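Transcriptional regulator (Corynebacterium diphtheriae, PDB 3LMM) is of uncharacterised function but probably acts as a transcriptional regulator, with Schlafen AlbA-type, RecG C-terminal-like and helix-turn-helix-like domains. Local coordinates at residues A[308-321]-A[329-341]. Sequence-based numbering, arbitrary orientation.
Sequences AMIHRDWNRSEPID and STLIVRSPGGFPA
Asp321 and Arg334 form an antiparallel hydrogen-bonded pair: Asp321 N donates to Arg334 O at 2.8 Å, and Arg334 N returns a bond to Asp321 O at 2.7 Å. Their side chains run side by side on the same face of the sheet. With CG anti to the backbone N (chi1 179°), the Asp321 carboxylate lies along the Arg334 chain and meets its aliphatic part, OD1 standing 3.6 Å from CD. That oxygen sits far from the plane of the Arg334 guanidinium, so no Arg334 N-H is aimed at it, and its salt bridge is to Arg323; the attraction between Asp321 and Arg334 is therefore probably diffuse. Next along the strand, Ile320 turns to the other face, where its CG2 packs 3.9 Å from Val333 CG1. Ala308, from the end of helix 298-311, also reaches this methyl, its CB 4.1 Å from Val333 CG1, so helix and strands share one apolar patch. Beyond the pair, Pro336 is the hub of the packing. The extended Arg312 chain brings its guanidinium across the proline ring, with Pro336 CG over one face, while an edge of that guanidinium meets Ser317 O in a weak hydrogen bond. Arg316 crosses Pro336 from another direction, its bent chain laying the guanidinium over the Pro336-Gly337 backbone, with NE 3.7 Å from Gly337 N. Gly337 adopts a positive phi (115°) as it passes Asp313. The arrangement is that of a beta hairpin, strands 320-325 and 330-336, central in a six-stranded mixed sheet and bordered by the loop that leads from helix 298-311 into its first strand.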
loop_
_atom_site.group_PDB
_atom_site.type_symbol
_atom_site.label_atom_id
_atom_site.label_comp_id
_atom_site.label_asym_id
_atom_site.label_seq_id
_atom_site.Cartn_x
_atom_site.Cartn_y
_atom_site.Cartn_z
ATOM N N ALA A 308 10.667 -5.910 -5.397
ATOM C CA ALA A 308 12.121 -5.812 -5.340
ATOM C C ALA A 308 12.570 -4.688 -6.277
ATOM O O ALA A 308 13.331 -3.810 -5.887
ATOM C CB ALA A 308 12.736 -7.132 -5.768
HETATM N N MSE A 309 12.064 -4.721 -7.506
HETATM C CA MSE A 309 12.389 -3.736 -8.530
HETATM C C MSE A 309 12.194 -2.297 -8.064
HETATM O O MSE A 309 12.753 -1.367 -8.641
HETATM C CB MSE A 309 11.511 -3.990 -9.749
HETATM C CG MSE A 309 12.126 -3.608 -11.060
HETATM SE SE MSE A 309 13.628 -4.725 -11.410
HETATM C CE MSE A 309 14.415 -3.606 -12.791
ATOM N N ILE A 310 11.397 -2.127 -7.017
ATOM C CA ILE A 310 11.080 -0.815 -6.467
ATOM C C ILE A 310 11.806 -0.496 -5.167
ATOM O O ILE A 310 12.179 0.647 -4.939
ATOM C CB ILE A 310 9.555 -0.699 -6.217
ATOM C CG1 ILE A 310 8.820 -0.696 -7.560
ATOM C CG2 ILE A 310 9.233 0.541 -5.410
ATOM C CD1 ILE A 310 7.313 -0.562 -7.453
ATOM N N HIS A 311 11.991 -1.494 -4.310
ATOM C CA HIS A 311 12.652 -1.260 -3.033
ATOM C C HIS A 311 14.080 -1.759 -2.963
ATOM O O HIS A 311 14.688 -1.752 -1.900
ATOM C CB HIS A 311 11.825 -1.860 -1.902
ATOM C CG HIS A 311 10.449 -1.277 -1.807
ATOM N ND1 HIS A 311 9.459 -1.560 -2.724
ATOM C CD2 HIS A 311 9.916 -0.383 -0.944
ATOM C CE1 HIS A 311 8.372 -0.866 -2.428
ATOM N NE2 HIS A 311 8.625 -0.143 -1.350
ATOM N N ARG A 312 14.609 -2.190 -4.106
ATOM C CA ARG A 312 15.986 -2.674 -4.256
ATOM C C ARG A 312 16.916 -1.602 -3.704
ATOM O O ARG A 312 16.483 -0.486 -3.424
ATOM C CB ARG A 312 16.251 -2.849 -5.743
ATOM C CG ARG A 312 17.627 -3.272 -6.113
ATOM C CD ARG A 312 17.748 -3.185 -7.610
ATOM N NE ARG A 312 18.932 -3.845 -8.144
ATOM C CZ ARG A 312 20.164 -3.691 -7.675
ATOM N NH1 ARG A 312 20.391 -2.892 -6.636
ATOM N NH2 ARG A 312 21.166 -4.334 -8.265
ATOM N N ASP A 313 18.193 -1.914 -3.544
ATOM C CA ASP A 313 19.079 -0.875 -3.053
ATOM C C ASP A 313 19.460 0.055 -4.225
ATOM O O ASP A 313 19.688 1.245 -4.028
ATOM C CB ASP A 313 20.329 -1.467 -2.402
ATOM C CG ASP A 313 21.125 -0.428 -1.612
ATOM O OD1 ASP A 313 21.604 -0.743 -0.501
ATOM O OD2 ASP A 313 21.282 0.709 -2.094
ATOM N N TRP A 314 19.505 -0.470 -5.445
ATOM C CA TRP A 314 19.823 0.350 -6.614
ATOM C C TRP A 314 21.136 1.074 -6.568
ATOM O O TRP A 314 21.608 1.594 -7.584
ATOM C CB TRP A 314 18.718 1.369 -6.892
ATOM C CG TRP A 314 17.572 0.755 -7.579
ATOM C CD1 TRP A 314 16.260 0.891 -7.250
ATOM C CD2 TRP A 314 17.615 -0.143 -8.690
ATOM N NE1 TRP A 314 15.481 0.123 -8.073
ATOM C CE2 TRP A 314 16.291 -0.531 -8.965
ATOM C CE3 TRP A 314 18.650 -0.684 -9.462
ATOM C CZ2 TRP A 314 15.965 -1.410 -10.006
ATOM C CZ3 TRP A 314 18.331 -1.559 -10.489
ATOM C CH2 TRP A 314 17.001 -1.924 -10.746
ATOM N N ASN A 315 21.729 1.140 -5.389
ATOM C CA ASN A 315 23.013 1.791 -5.273
ATOM C C ASN A 315 24.038 0.670 -5.281
ATOM O O ASN A 315 25.229 0.916 -5.464
ATOM C CB ASN A 315 23.107 2.594 -3.977
ATOM C CG ASN A 315 24.478 3.227 -3.786
ATOM O OD1 ASN A 315 25.179 2.922 -2.825
ATOM N ND2 ASN A 315 24.865 4.110 -4.710
ATOM N N ARG A 316 23.561 -0.562 -5.096
ATOM C CA ARG A 316 24.438 -1.721 -5.102
ATOM C C ARG A 316 24.584 -2.279 -6.505
ATOM O O ARG A 316 23.723 -2.069 -7.358
ATOM C CB ARG A 316 23.926 -2.800 -4.150
ATOM C CG ARG A 316 24.488 -2.674 -2.747
ATOM C CD ARG A 316 23.396 -2.888 -1.715
ATOM N NE ARG A 316 23.727 -3.876 -0.683
ATOM C CZ ARG A 316 24.323 -5.040 -0.930
ATOM N NH1 ARG A 316 24.676 -5.383 -2.168
ATOM N NH2 ARG A 316 24.542 -5.878 0.064
ATOM N N SER A 317 25.683 -2.985 -6.749
ATOM C CA SER A 317 25.943 -3.544 -8.070
ATOM C C SER A 317 25.139 -4.797 -8.325
ATOM O O SER A 317 24.299 -4.847 -9.229
ATOM C CB SER A 317 27.429 -3.860 -8.211
ATOM O OG SER A 317 28.215 -2.687 -8.061
ATOM N N GLU A 318 25.411 -5.807 -7.508
ATOM C CA GLU A 318 24.754 -7.099 -7.610
ATOM C C GLU A 318 23.257 -7.010 -7.958
ATOM O O GLU A 318 22.502 -6.260 -7.348
ATOM C CB GLU A 318 25.008 -7.909 -6.317
ATOM C CG GLU A 318 24.817 -7.186 -4.955
ATOM C CD GLU A 318 26.050 -6.429 -4.431
ATOM O OE1 GLU A 318 26.237 -5.246 -4.802
ATOM O OE2 GLU A 318 26.824 -7.026 -3.644
ATOM N N PRO A 319 22.818 -7.776 -8.969
ATOM C CA PRO A 319 21.421 -7.785 -9.413
ATOM C C PRO A 319 20.492 -8.509 -8.460
ATOM O O PRO A 319 20.930 -9.261 -7.592
ATOM C CB PRO A 319 21.483 -8.505 -10.760
ATOM C CG PRO A 319 22.935 -8.409 -11.162
ATOM C CD PRO A 319 23.641 -8.602 -9.860
ATOM N N ILE A 320 19.201 -8.264 -8.626
ATOM C CA ILE A 320 18.205 -8.936 -7.821
ATOM C C ILE A 320 18.391 -10.376 -8.269
ATOM O O ILE A 320 18.298 -10.676 -9.465
ATOM C CB ILE A 320 16.774 -8.478 -8.188
ATOM C CG1 ILE A 320 16.613 -6.978 -7.905
ATOM C CG2 ILE A 320 15.754 -9.290 -7.416
ATOM C CD1 ILE A 320 15.312 -6.369 -8.428
ATOM N N ASP A 321 18.683 -11.252 -7.319
ATOM C CA ASP A 321 18.884 -12.663 -7.615
ATOM C C ASP A 321 17.559 -13.367 -7.415
ATOM O O ASP A 321 17.067 -13.452 -6.288
ATOM C CB ASP A 321 19.932 -13.255 -6.656
ATOM C CG ASP A 321 20.186 -14.737 -6.891
ATOM O OD1 ASP A 321 20.953 -15.355 -6.109
ATOM O OD2 ASP A 321 19.623 -15.288 -7.863
ATOM N N SER A 329 8.539 -26.273 -6.602
ATOM C CA SER A 329 7.661 -25.233 -7.107
ATOM C C SER A 329 7.855 -23.957 -6.313
ATOM O O SER A 329 6.916 -23.187 -6.164
ATOM C CB SER A 329 6.192 -25.646 -7.004
ATOM O OG SER A 329 5.936 -26.873 -7.644
ATOM N N THR A 330 9.048 -23.713 -5.781
ATOM C CA THR A 330 9.193 -22.475 -5.022
ATOM C C THR A 330 10.055 -21.442 -5.748
ATOM O O THR A 330 10.938 -21.790 -6.522
ATOM C CB THR A 330 9.722 -22.731 -3.573
ATOM O OG1 THR A 330 11.119 -22.447 -3.523
ATOM C CG2 THR A 330 9.467 -24.164 -3.137
ATOM N N LEU A 331 9.758 -20.168 -5.512
ATOM C CA LEU A 331 10.492 -19.081 -6.129
ATOM C C LEU A 331 11.090 -18.189 -5.065
ATOM O O LEU A 331 10.386 -17.703 -4.182
ATOM C CB LEU A 331 9.587 -18.238 -7.029
ATOM C CG LEU A 331 10.139 -16.861 -7.448
ATOM C CD1 LEU A 331 9.726 -16.517 -8.870
ATOM C CD2 LEU A 331 9.642 -15.811 -6.495
ATOM N N ILE A 332 12.393 -17.967 -5.146
ATOM C CA ILE A 332 13.053 -17.124 -4.170
ATOM C C ILE A 332 13.501 -15.844 -4.848
ATOM O O ILE A 332 13.979 -15.863 -5.984
ATOM C CB ILE A 332 14.264 -17.826 -3.578
ATOM C CG1 ILE A 332 13.955 -19.305 -3.375
ATOM C CG2 ILE A 332 14.596 -17.210 -2.246
ATOM C CD1 ILE A 332 15.129 -20.103 -2.921
ATOM N N VAL A 333 13.337 -14.728 -4.148
ATOM C CA VAL A 333 13.737 -13.431 -4.683
ATOM C C VAL A 333 14.625 -12.675 -3.695
ATOM O O VAL A 333 14.132 -12.044 -2.760
ATOM C CB VAL A 333 12.516 -12.552 -5.019
ATOM C CG1 VAL A 333 12.975 -11.168 -5.457
ATOM C CG2 VAL A 333 11.701 -13.205 -6.112
ATOM N N ARG A 334 15.935 -12.747 -3.924
ATOM C CA ARG A 334 16.924 -12.077 -3.093
ATOM C C ARG A 334 17.179 -10.686 -3.653
ATOM O O ARG A 334 17.533 -10.548 -4.821
ATOM C CB ARG A 334 18.236 -12.856 -3.102
ATOM C CG ARG A 334 18.219 -14.165 -2.341
ATOM C CD ARG A 334 19.260 -15.128 -2.904
ATOM N NE ARG A 334 19.466 -16.289 -2.044
ATOM C CZ ARG A 334 20.172 -16.260 -0.917
ATOM N NH1 ARG A 334 20.747 -15.130 -0.519
ATOM N NH2 ARG A 334 20.296 -17.359 -0.181
ATOM N N SER A 335 17.005 -9.658 -2.827
ATOM C CA SER A 335 17.241 -8.285 -3.272
ATOM C C SER A 335 18.311 -7.557 -2.465
ATOM O O SER A 335 18.288 -7.555 -1.232
ATOM C CB SER A 335 15.947 -7.487 -3.220
ATOM O OG SER A 335 15.032 -7.961 -4.180
ATOM N N PRO A 336 19.254 -6.906 -3.159
ATOM C CA PRO A 336 20.319 -6.182 -2.465
ATOM C C PRO A 336 19.776 -5.095 -1.539
ATOM O O PRO A 336 18.932 -4.279 -1.929
ATOM C CB PRO A 336 21.144 -5.615 -3.610
ATOM C CG PRO A 336 20.119 -5.391 -4.676
ATOM C CD PRO A 336 19.327 -6.670 -4.611
ATOM N N GLY A 337 20.269 -5.090 -0.305
ATOM C CA GLY A 337 19.837 -4.104 0.670
ATOM C C GLY A 337 19.105 -4.761 1.820
ATOM O O GLY A 337 18.810 -5.953 1.767
ATOM N N GLY A 338 18.811 -3.986 2.859
ATOM C CA GLY A 338 18.106 -4.527 4.003
ATOM C C GLY A 338 17.066 -3.575 4.559
ATOM O O GLY A 338 17.038 -2.400 4.196
ATOM N N PHE A 339 16.209 -4.086 5.440
ATOM C CA PHE A 339 15.154 -3.290 6.072
ATOM C C PHE A 339 15.716 -2.032 6.717
ATOM O O PHE A 339 16.609 -2.116 7.569
ATOM C CB PHE A 339 14.464 -4.103 7.165
ATOM C CG PHE A 339 13.808 -5.346 6.673
ATOM C CD1 PHE A 339 13.581 -6.408 7.538
ATOM C CD2 PHE A 339 13.406 -5.457 5.355
ATOM C CE1 PHE A 339 12.965 -7.568 7.093
ATOM C CE2 PHE A 339 12.790 -6.607 4.901
ATOM C CZ PHE A 339 12.567 -7.667 5.771
ATOM N N PRO A 340 15.186 -0.854 6.345
ATOM C CA PRO A 340 15.679 0.398 6.934
ATOM C C PRO A 340 15.628 0.384 8.467
ATOM O O PRO A 340 14.702 -0.177 9.053
ATOM C CB PRO A 340 14.760 1.456 6.317
ATOM C CG PRO A 340 13.504 0.692 6.017
ATOM C CD PRO A 340 14.033 -0.601 5.464
ATOM N N ALA A 341 16.630 0.989 9.110
ATOM C CA ALA A 341 16.700 1.042 10.574
ATOM C C ALA A 341 15.372 1.519 11.152
ATOM O O ALA A 341 15.183 2.715 11.377
ATOM C CB ALA A 341 17.832 1.976 11.013
#